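Local coordinates for protein peptidoglycan glycosyltransferase (Burkholderia ambifaria, PDB 5UY7) that belongs to the penicillin-binding proteins and carries a domain of the beta-lactamase-like fold, in which helices pack around a central antiparallel sheet, at residues N210-V215 with V239-Y244; V292-G297 with S325-T330; R337-W342 with R367-W372; E433-L438 with M487-I492. All blocks are in the same frame, centred on the assembly; numbering follows the deposited sequence.

Contact 1 (N210-V215 with V239-Y244)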
# COMPACT_ATOMS: atom_id res chain seq x y z
N ASN A 210 12.50 -6.61 -13.82
CA ASN A 210 12.18 -7.37 -12.63
C ASN A 210 10.78 -7.94 -12.69
O ASN A 210 10.53 -9.06 -12.22
CB ASN A 210 12.35 -6.49 -11.38
CG ASN A 210 13.80 -6.32 -11.00
OD1 ASN A 210 14.49 -7.30 -10.70
ND2 ASN A 210 14.28 -5.08 -11.01
N LEU A 211 9.83 -7.18 -13.26
CA LEU A 211 8.46 -7.67 -13.34
C LEU A 211 8.35 -8.82 -14.33
O LEU A 211 7.66 -9.81 -14.05
CB LEU A 211 7.52 -6.53 -13.73
CG LEU A 211 6.04 -6.88 -13.78
CD1 LEU A 211 5.51 -7.23 -12.39
CD2 LEU A 211 5.28 -5.71 -14.42
N LYS A 212 9.03 -8.71 -15.47
CA LYS A 212 9.03 -9.78 -16.45
C LYS A 212 9.59 -11.06 -15.84
O LYS A 212 9.01 -12.14 -16.00
CB LYS A 212 9.86 -9.36 -17.67
CG LYS A 212 10.02 -10.42 -18.75
CD LYS A 212 10.76 -9.84 -19.96
CE LYS A 212 10.90 -10.85 -21.10
NZ LYS A 212 11.76 -11.99 -20.73
N ALA A 213 10.70 -10.95 -15.12
CA ALA A 213 11.29 -12.13 -14.49
C ALA A 213 10.31 -12.78 -13.51
O ALA A 213 10.23 -14.01 -13.44
CB ALA A 213 12.59 -11.75 -13.78
N ALA A 214 9.57 -11.97 -12.75
CA ALA A 214 8.63 -12.52 -11.78
C ALA A 214 7.43 -13.17 -12.46
O ALA A 214 6.99 -14.25 -12.05
CB ALA A 214 8.16 -11.41 -10.83
N VAL A 215 6.87 -12.52 -13.49
CA VAL A 215 5.75 -13.11 -14.20
C VAL A 215 6.16 -14.46 -14.78
O VAL A 215 5.39 -15.44 -14.74
CB VAL A 215 5.24 -12.14 -15.28
CG1 VAL A 215 4.26 -12.84 -16.23
CG2 VAL A 215 4.56 -10.94 -14.62
N VAL A 239 4.64 -0.00 -15.73
CA VAL A 239 4.85 -1.18 -16.58
C VAL A 239 3.70 -2.16 -16.40
O VAL A 239 3.35 -2.51 -15.27
CB VAL A 239 6.19 -1.88 -16.26
CG1 VAL A 239 6.37 -3.11 -17.16
CG2 VAL A 239 7.34 -0.93 -16.44
N ASN A 240 3.13 -2.60 -17.52
CA ASN A 240 2.26 -3.77 -17.57
C ASN A 240 3.00 -4.87 -18.30
O ASN A 240 3.57 -4.62 -19.37
CB ASN A 240 0.95 -3.46 -18.29
CG ASN A 240 0.11 -2.44 -17.56
OD1 ASN A 240 -0.57 -2.77 -16.60
ND2 ASN A 240 0.16 -1.19 -18.02
N TYR A 241 3.00 -6.08 -17.74
CA TYR A 241 3.58 -7.23 -18.42
C TYR A 241 2.62 -8.41 -18.37
O TYR A 241 2.28 -8.89 -17.27
CB TYR A 241 4.94 -7.63 -17.81
CG TYR A 241 5.66 -8.56 -18.75
CD1 TYR A 241 6.40 -8.07 -19.81
CD2 TYR A 241 5.53 -9.94 -18.62
CE1 TYR A 241 7.03 -8.91 -20.70
CE2 TYR A 241 6.16 -10.79 -19.50
CZ TYR A 241 6.91 -10.28 -20.54
OH TYR A 241 7.53 -11.12 -21.42
N PRO A 242 2.17 -8.93 -19.52
CA PRO A 242 2.48 -8.40 -20.86
C PRO A 242 1.72 -7.11 -21.17
O PRO A 242 0.89 -6.67 -20.38
CB PRO A 242 2.02 -9.53 -21.80
CG PRO A 242 1.70 -10.71 -20.92
CD PRO A 242 1.35 -10.15 -19.58
N THR A 243 2.02 -6.50 -22.31
CA THR A 243 1.36 -5.24 -22.67
C THR A 243 -0.06 -5.44 -23.19
O THR A 243 -0.85 -4.50 -23.13
CB THR A 243 2.18 -4.50 -23.73
OG1 THR A 243 2.34 -5.37 -24.85
CG2 THR A 243 3.55 -4.12 -23.19
N TYR A 244 -0.39 -6.62 -23.69
CA TYR A 244 -1.72 -6.87 -24.25
C TYR A 244 -2.65 -7.47 -23.19
O TYR A 244 -2.21 -8.16 -22.28
CB TYR A 244 -1.64 -7.79 -25.47
CG TYR A 244 -0.90 -9.08 -25.21
CD1 TYR A 244 0.47 -9.17 -25.42
CD2 TYR A 244 -1.56 -10.22 -24.75
CE1 TYR A 244 1.16 -10.35 -25.18
CE2 TYR A 244 -0.88 -11.40 -24.51
CZ TYR A 244 0.48 -11.46 -24.72
OH TYR A 244 1.16 -12.62 -24.48

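Contact 2 (V292-G297 with S325-T330)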
# COMPACT_ATOMS: atom_id res chain seq x y z
N VAL A 292 -3.99 -3.49 22.05
CA VAL A 292 -5.14 -4.04 21.34
C VAL A 292 -5.14 -5.54 21.59
O VAL A 292 -4.17 -6.23 21.24
CB VAL A 292 -5.07 -3.74 19.83
CG1 VAL A 292 -6.33 -4.26 19.12
CG2 VAL A 292 -4.87 -2.25 19.59
N GLU A 293 -6.22 -6.05 22.17
CA GLU A 293 -6.32 -7.46 22.52
C GLU A 293 -6.83 -8.25 21.32
O GLU A 293 -7.97 -8.05 20.89
CB GLU A 293 -7.25 -7.66 23.72
CG GLU A 293 -6.85 -6.86 24.95
CD GLU A 293 -5.51 -7.28 25.54
OE1 GLU A 293 -5.00 -8.37 25.18
OE2 GLU A 293 -4.97 -6.52 26.37
N THR A 294 -6.00 -9.15 20.79
CA THR A 294 -6.45 -10.03 19.72
C THR A 294 -6.57 -11.49 20.14
O THR A 294 -7.05 -12.30 19.35
CB THR A 294 -5.53 -9.92 18.48
OG1 THR A 294 -4.30 -10.63 18.71
CG2 THR A 294 -5.23 -8.46 18.16
N GLY A 295 -6.15 -11.83 21.36
CA GLY A 295 -6.39 -13.16 21.90
C GLY A 295 -5.81 -14.26 21.04
O GLY A 295 -4.69 -14.17 20.53
N ASN A 296 -6.59 -15.34 20.87
CA ASN A 296 -6.13 -16.50 20.12
C ASN A 296 -6.37 -16.38 18.62
O ASN A 296 -6.37 -17.40 17.92
CB ASN A 296 -6.79 -17.77 20.66
CG ASN A 296 -8.30 -17.79 20.47
OD1 ASN A 296 -8.90 -16.85 19.93
ND2 ASN A 296 -8.93 -18.88 20.90
N GLY A 297 -6.58 -15.17 18.10
CA GLY A 297 -6.76 -15.01 16.67
C GLY A 297 -8.13 -15.37 16.14
O GLY A 297 -8.28 -15.59 14.94
N SER A 325 -2.67 -8.06 11.61
CA SER A 325 -3.82 -8.64 12.31
C SER A 325 -5.13 -8.06 11.78
O SER A 325 -5.34 -6.84 11.83
CB SER A 325 -3.67 -8.36 13.81
OG SER A 325 -4.84 -8.75 14.53
N ASN A 326 -6.01 -8.93 11.27
CA ASN A 326 -7.37 -8.51 10.93
C ASN A 326 -8.15 -8.10 12.16
O ASN A 326 -8.92 -7.13 12.12
CB ASN A 326 -8.13 -9.65 10.25
CG ASN A 326 -7.67 -9.91 8.84
OD1 ASN A 326 -6.91 -9.13 8.27
ND2 ASN A 326 -8.14 -11.01 8.25
N ILE A 327 -8.01 -8.85 13.25
CA ILE A 327 -8.74 -8.54 14.47
C ILE A 327 -8.29 -7.20 15.04
O ILE A 327 -9.10 -6.39 15.48
CB ILE A 327 -8.57 -9.68 15.49
CG1 ILE A 327 -9.22 -10.95 14.93
CG2 ILE A 327 -9.20 -9.31 16.84
CD1 ILE A 327 -8.86 -12.19 15.68
N GLY A 328 -6.97 -6.96 15.04
CA GLY A 328 -6.48 -5.68 15.52
C GLY A 328 -6.95 -4.52 14.67
O GLY A 328 -7.32 -3.46 15.19
N ALA A 329 -6.94 -4.70 13.34
CA ALA A 329 -7.46 -3.65 12.46
C ALA A 329 -8.93 -3.39 12.75
O ALA A 329 -9.36 -2.23 12.79
CB ALA A 329 -7.26 -4.06 11.00
N THR A 330 -9.71 -4.46 12.96
CA THR A 330 -11.13 -4.31 13.24
C THR A 330 -11.36 -3.54 14.53
O THR A 330 -12.18 -2.62 14.58
CB THR A 330 -11.78 -5.69 13.33
OG1 THR A 330 -11.72 -6.33 12.05
CG2 THR A 330 -13.25 -5.57 13.79

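Contact 3 (R337-W342 with R367-W372)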
# COMPACT_ATOMS: atom_id res chain seq x y z
N ARG A 337 -16.04 6.28 13.31
CA ARG A 337 -17.35 6.30 12.70
C ARG A 337 -17.23 6.03 11.21
O ARG A 337 -16.21 6.35 10.60
CB ARG A 337 -18.03 7.65 12.91
N PRO A 338 -18.27 5.45 10.60
CA PRO A 338 -18.26 5.26 9.14
C PRO A 338 -17.94 6.52 8.37
O PRO A 338 -17.12 6.49 7.44
CB PRO A 338 -19.68 4.75 8.86
CG PRO A 338 -20.05 4.02 10.10
CD PRO A 338 -19.43 4.80 11.24
N GLU A 339 -18.56 7.65 8.74
CA GLU A 339 -18.29 8.90 8.04
C GLU A 339 -16.82 9.28 8.12
O GLU A 339 -16.25 9.78 7.14
CB GLU A 339 -19.17 10.02 8.60
CG GLU A 339 -19.01 11.33 7.86
CD GLU A 339 -19.96 12.40 8.35
OE1 GLU A 339 -20.52 12.22 9.46
OE2 GLU A 339 -20.15 13.40 7.64
N GLU A 340 -16.18 9.03 9.26
CA GLU A 340 -14.76 9.36 9.41
C GLU A 340 -13.91 8.52 8.48
O GLU A 340 -13.01 9.03 7.79
CB GLU A 340 -14.32 9.16 10.86
CG GLU A 340 -14.86 10.21 11.80
CD GLU A 340 -14.64 9.88 13.26
OE1 GLU A 340 -14.52 8.69 13.61
OE2 GLU A 340 -14.59 10.84 14.07
N MET A 341 -14.17 7.21 8.43
CA MET A 341 -13.37 6.34 7.58
C MET A 341 -13.64 6.62 6.10
O MET A 341 -12.71 6.63 5.29
CB MET A 341 -13.65 4.88 7.92
CG MET A 341 -13.25 4.51 9.36
SD MET A 341 -13.31 2.74 9.67
CE MET A 341 -11.96 2.16 8.66
N TRP A 342 -14.91 6.86 5.74
CA TRP A 342 -15.23 7.18 4.35
C TRP A 342 -14.54 8.46 3.91
O TRP A 342 -14.01 8.54 2.79
CB TRP A 342 -16.75 7.32 4.18
CG TRP A 342 -17.19 7.55 2.76
CD1 TRP A 342 -17.63 6.61 1.87
CD2 TRP A 342 -17.25 8.82 2.07
NE1 TRP A 342 -17.94 7.21 0.67
CE2 TRP A 342 -17.72 8.55 0.77
CE3 TRP A 342 -16.93 10.14 2.43
CZ2 TRP A 342 -17.89 9.56 -0.18
CZ3 TRP A 342 -17.11 11.14 1.47
CH2 TRP A 342 -17.58 10.85 0.19
N ARG A 367 -18.53 2.06 -1.09
CA ARG A 367 -19.94 2.17 -0.76
C ARG A 367 -20.21 3.39 0.12
O ARG A 367 -19.37 3.77 0.94
CB ARG A 367 -20.42 0.89 -0.09
CG ARG A 367 -20.51 -0.25 -1.10
CD ARG A 367 -20.83 -1.60 -0.47
NE ARG A 367 -22.09 -1.58 0.26
CZ ARG A 367 -22.17 -1.64 1.58
NH1 ARG A 367 -23.36 -1.62 2.18
NH2 ARG A 367 -21.07 -1.73 2.31
N PRO A 368 -21.37 4.04 -0.05
CA PRO A 368 -21.67 5.24 0.73
C PRO A 368 -21.74 4.93 2.22
O PRO A 368 -22.33 3.92 2.63
CB PRO A 368 -23.03 5.69 0.19
CG PRO A 368 -23.17 5.01 -1.14
CD PRO A 368 -22.43 3.72 -1.01
N TRP A 369 -21.17 5.83 3.03
CA TRP A 369 -20.96 5.51 4.44
C TRP A 369 -22.27 5.39 5.20
O TRP A 369 -22.33 4.65 6.19
CB TRP A 369 -20.06 6.56 5.11
CG TRP A 369 -20.59 7.97 5.16
CD1 TRP A 369 -20.31 8.99 4.29
CD2 TRP A 369 -21.46 8.53 6.16
NE1 TRP A 369 -20.96 10.14 4.67
CE2 TRP A 369 -21.67 9.88 5.82
CE3 TRP A 369 -22.08 8.02 7.30
CZ2 TRP A 369 -22.48 10.73 6.57
CZ3 TRP A 369 -22.89 8.86 8.05
CH2 TRP A 369 -23.07 10.20 7.69
N LYS A 370 -23.33 6.07 4.77
CA LYS A 370 -24.61 5.91 5.46
C LYS A 370 -25.14 4.48 5.34
O LYS A 370 -26.02 4.10 6.12
CB LYS A 370 -25.64 6.89 4.91
CG LYS A 370 -25.49 8.31 5.42
CD LYS A 370 -26.72 9.13 5.05
CE LYS A 370 -26.43 10.62 5.01
NZ LYS A 370 -26.25 11.20 6.37
N SER A 371 -24.62 3.70 4.40
CA SER A 371 -25.10 2.35 4.15
C SER A 371 -24.25 1.26 4.80
O SER A 371 -24.60 0.08 4.70
CB SER A 371 -25.17 2.09 2.64
OG SER A 371 -23.88 2.06 2.07
N TRP A 372 -23.14 1.61 5.45
CA TRP A 372 -22.24 0.60 6.00
C TRP A 372 -22.89 -0.13 7.17
O TRP A 372 -23.35 0.50 8.13
CB TRP A 372 -20.93 1.22 6.48
CG TRP A 372 -20.05 1.80 5.43
CD1 TRP A 372 -20.34 1.98 4.11
CD2 TRP A 372 -18.73 2.31 5.63
NE1 TRP A 372 -19.27 2.56 3.47
CE2 TRP A 372 -18.27 2.79 4.39
CE3 TRP A 372 -17.89 2.42 6.75
CZ2 TRP A 372 -17.01 3.35 4.23
CZ3 TRP A 372 -16.65 2.99 6.59
CH2 TRP A 372 -16.21 3.44 5.34

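Contact 4 (E433-L438 with M487-I492)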
# COMPACT_ATOMS: atom_id res chain seq x y z
N GLU A 433 4.88 8.15 12.33
CA GLU A 433 4.59 6.99 13.18
C GLU A 433 4.29 5.75 12.34
O GLU A 433 4.77 4.65 12.64
CB GLU A 433 3.41 7.29 14.11
CG GLU A 433 3.75 8.23 15.25
CD GLU A 433 2.52 8.70 16.03
OE1 GLU A 433 1.40 8.61 15.49
OE2 GLU A 433 2.69 9.15 17.19
N VAL A 434 3.51 5.92 11.27
CA VAL A 434 3.15 4.76 10.46
C VAL A 434 4.34 4.29 9.62
O VAL A 434 4.51 3.08 9.43
CB VAL A 434 1.91 5.10 9.60
CG1 VAL A 434 1.61 3.98 8.61
CG2 VAL A 434 0.72 5.30 10.53
N ARG A 435 5.19 5.20 9.15
CA ARG A 435 6.38 4.75 8.43
C ARG A 435 7.24 3.86 9.31
O ARG A 435 7.78 2.84 8.85
CB ARG A 435 7.18 5.94 7.91
CG ARG A 435 6.50 6.66 6.72
CD ARG A 435 7.48 7.53 5.92
NE ARG A 435 8.18 8.52 6.72
CZ ARG A 435 7.68 9.70 7.08
NH1 ARG A 435 6.45 10.05 6.72
NH2 ARG A 435 8.41 10.54 7.79
N THR A 436 7.38 4.22 10.60
CA THR A 436 8.10 3.37 11.54
C THR A 436 7.46 1.99 11.63
O THR A 436 8.16 0.97 11.62
CB THR A 436 8.15 4.06 12.92
OG1 THR A 436 8.90 5.28 12.81
CG2 THR A 436 8.80 3.16 13.99
N MET A 437 6.12 1.95 11.68
CA MET A 437 5.43 0.66 11.72
C MET A 437 5.65 -0.13 10.44
O MET A 437 5.79 -1.36 10.47
CB MET A 437 3.94 0.87 11.98
CG MET A 437 3.66 1.54 13.31
SD MET A 437 1.90 1.89 13.41
CE MET A 437 1.82 2.76 14.99
N LEU A 438 5.66 0.55 9.29
CA LEU A 438 5.83 -0.17 8.02
C LEU A 438 7.20 -0.84 7.94
O LEU A 438 7.33 -1.88 7.29
CB LEU A 438 5.65 0.79 6.84
CG LEU A 438 4.22 1.28 6.57
CD1 LEU A 438 4.25 2.24 5.39
CD2 LEU A 438 3.25 0.12 6.29
N MET A 487 13.59 4.48 4.25
CA MET A 487 13.12 5.11 5.46
C MET A 487 14.29 5.79 6.17
O MET A 487 15.45 5.38 6.00
CB MET A 487 12.48 4.07 6.37
CG MET A 487 11.32 3.33 5.72
SD MET A 487 9.89 4.41 5.46
CE MET A 487 8.58 3.17 5.47
N PRO A 488 14.03 6.82 6.99
CA PRO A 488 12.70 7.32 7.36
C PRO A 488 12.12 8.37 6.43
O PRO A 488 10.97 8.77 6.64
CB PRO A 488 12.95 7.93 8.72
CG PRO A 488 14.31 8.52 8.57
CD PRO A 488 15.09 7.54 7.72
N ASN A 489 12.89 8.83 5.44
CA ASN A 489 12.46 9.90 4.54
C ASN A 489 12.45 9.36 3.11
O ASN A 489 13.41 9.56 2.35
CB ASN A 489 13.36 11.12 4.67
CG ASN A 489 13.33 11.70 6.06
OD1 ASN A 489 12.26 11.86 6.65
ND2 ASN A 489 14.50 11.99 6.61
N PRO A 490 11.38 8.69 2.70
CA PRO A 490 11.43 7.97 1.43
C PRO A 490 11.50 8.88 0.22
O PRO A 490 10.99 10.01 0.21
CB PRO A 490 10.14 7.14 1.42
CG PRO A 490 9.28 7.71 2.50
CD PRO A 490 10.17 8.37 3.48
N ARG A 491 12.17 8.36 -0.80
CA ARG A 491 12.30 9.00 -2.10
C ARG A 491 11.30 8.46 -3.11
O ARG A 491 10.84 9.22 -3.98
CB ARG A 491 13.72 8.78 -2.63
CG ARG A 491 13.95 9.38 -4.00
CD ARG A 491 15.36 9.88 -4.13
NE ARG A 491 15.63 10.33 -5.49
CZ ARG A 491 16.83 10.68 -5.92
NH1 ARG A 491 17.86 10.64 -5.09
NH2 ARG A 491 16.99 11.08 -7.18
N ILE A 492 10.96 7.18 -3.02
CA ILE A 492 10.06 6.56 -3.99
C ILE A 492 8.99 5.75 -3.27
O ILE A 492 9.17 5.28 -2.14
CB ILE A 492 10.82 5.65 -4.98
CG1 ILE A 492 11.50 4.49 -4.23
CG2 ILE A 492 11.81 6.48 -5.80
CD1 ILE A 492 12.25 3.53 -5.17

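Contact 1 (N210-V215 with V239-Y244)
Around Lys212 and Tyr241, whose CA atoms are 6.3 Å apart, helix segment 210-215 and strand segment 239-241 run in nearly the same direction, their axes 24° apart and 8.8 Å from each other at closest approach. This is helix-on-sheet packing in a beta-lactamase-like fold: helix 201-217 lies against strand 235-241, an outermost strand of the five-stranded antiparallel sheet. The strand spends its backbone bonds on its neighbour, Val239 pairing with Ala225 and Tyr241 with Gly223, which leaves side-chain packing to join it to the helix. Strand alternation sets the pattern. Val239 and Tyr241 point toward the helix, while Asn240 points away and uses its amide on Asn259 and Ile261. Leu211, whose branched apolar side chain suits this buried place, puts CD2 3.9 Å from Val239 CG1 and 3.9 Å from Tyr241 CB. Val215 comes to the edge of the tyrosine ring, with CG1 4.0 Å from Tyr241 CD2. Lys212 covers one face in a CH-pi contact, CG lying 4.0 Å from the Tyr241 ring centroid and 26° off its normal. The lysine suits this rim because its methylene chain passes across the hydroxyl end of the ring and then bends at its last torsion (chi4 -66°), delivering NZ to a salt bridge with Glu216. Just before that bend, Lys212 CE rests 3.4 Å from Tyr241 OH.

Contact 2 (V292-G297 with S325-T330)
Ile327 lays its CG2 methyl on the backbone of Thr294, 4.0 Å from Thr294 CA, and sends its other branch on to Gly297, where CD1 packs tightly 3.3 Å from Gly297 C. The split follows from the first torsion (chi1 -65°), which sets CG1 anti to the carbonyl carbon and CG2 anti to the backbone N, so that one beta-branched residue spans a whole turn. That turn, Thr294 to Gly297, is of type II', closed by Gly297 N to Thr294 O at 3.2 Å; positive phi values suit glycine at both 295 and 297. Beside it, Thr294 offers its methyl to the helix start, with CG2 3.7 Å from Ser325 OG, and gives its hydroxyl to the carbonyl of Gly313. Val292 CG1 lies 3.9 Å from Gly328 CA; glycine suits this place because a side chain there would crowd the capping Ser325 OG. Ser325 is the N-cap: its OG accepts a nearly straight bond from Gly328 N (2.8 Å, 162°), so the first helical turn has a polar partner in a buried place. The same OG is also bonded to Asp308, which fixes the cap in turn. Next to this cap Asn326 OD1 bonds to Lys273 NZ. With Ser324 two residues earlier, this is consistent with the SxN motif of penicillin-binding proteins, set beside the lysine of a probable SxxK motif.

Contact 3 (R337-W342 with R367-W372)
Glu339 lies over one face of the Trp369 indole. Its CB stands 3.6 Å from the centroid of the Trp369 six-membered ring and only 8° off its normal, a CH-pi contact. Because the glutamate chain is extended, with CG anti to the backbone N, it runs alongside the indole, and its carboxylate stacks within 13° of the ring plane; Lys370 CG covers the opposite face. Glutamate suits this rim, since its methylenes cover the ring and its charge stays at the surface. The aromatic pair Trp342 and Trp369 is oblique, their five-membered rings tilted by 58° with centroids 5.2 Å apart, and Trp369 CD1 lies over one face of Trp342. Apolar contacts complete the packing, with Trp342 CB 3.5 Å from Trp369 CB. Pro338 CB lies 3.6 Å from Trp372 CE3. Met341 CB meets the edge of the same indole, 3.8 Å from Trp372 CZ3. Proline fits the first helical turn, where its lacking N-H costs nothing. Polar bonds act within each segment. Trp372 NE1 donates to Arg367 O (2.8 Å), approaching from above the carbonyl plane and so fixing the buried indole, while Glu340 OE1 accepts from the N of Arg337, the N-cap. The contact thus ties the start of helix 338-347 to the loop leading into helix 374-381, whose Gln377 touches Pro338, Met341 and Trp372.

Contact 4 (E433-L438 with M487-I492)
The connection of a beta hairpin, between strands 477-485 and 492-499 of the central sheet, meets helix 428-442 where Pro488 O accepts from Arg435. Arg435 NE gives the main bond, 2.8 Å to Pro488 O but bent to 140° at the hydrogen, with the donor tilted from the carbonyl plane; Arg435 NH2 adds a weak one to the same Pro488 O at 3.3 Å. The arginine chain bends at its third torsion (chi3 -56°), turning the guanidinium so that NE can reach the loop while NH1 bonds to the carbonyl of Ile400. A buried arginine suits this place because its several N-H groups can serve separate backbone carbonyls, here joining the hairpin connection to helix 390-401. NH2 also has a long, weak ion pair with Asp403. The connection contains a cis peptide between Met487 and Pro488 and re-enters the sheet through a classic beta bulge, in which Arg491 and Ile492 both face Ala485. Its apolar side packs on the helix. Pro490 crosses the arginine obliquely, with its CD 3.7 Å from Arg435 CD. Met487, flexible and unbranched, bends at chi2 and brings its terminal methyl onto the helix, where CE lies 3.5 Å from Arg435 O. The same Met487 CE is 4.0 Å from Leu438 CB. Leu438 in turn touches Pro274 on helix 273-282 and Met484 on strand 477-485.

In the fold
The contacts follow one another in series along the chain, each closing before the next opens. Contacts 1 and 4 both involve the five-stranded antiparallel sheet: contact 1 packs a helix on one of its two outermost strands, 235-241, and contact 4 meets the connection between strands 477-485 and 492-499, their centres 27 Å apart. Contacts 2 and 3 lie on the opposite side of the chain's centre from contact 1, each with its centre 36 Å away. They are linked by consecutive helices, 326-333 and 338-347, with nearest atoms about 7 Å apart. The four join separate parts of one beta-lactamase-like domain, contact 2 including the asparagine of the probable SxN element.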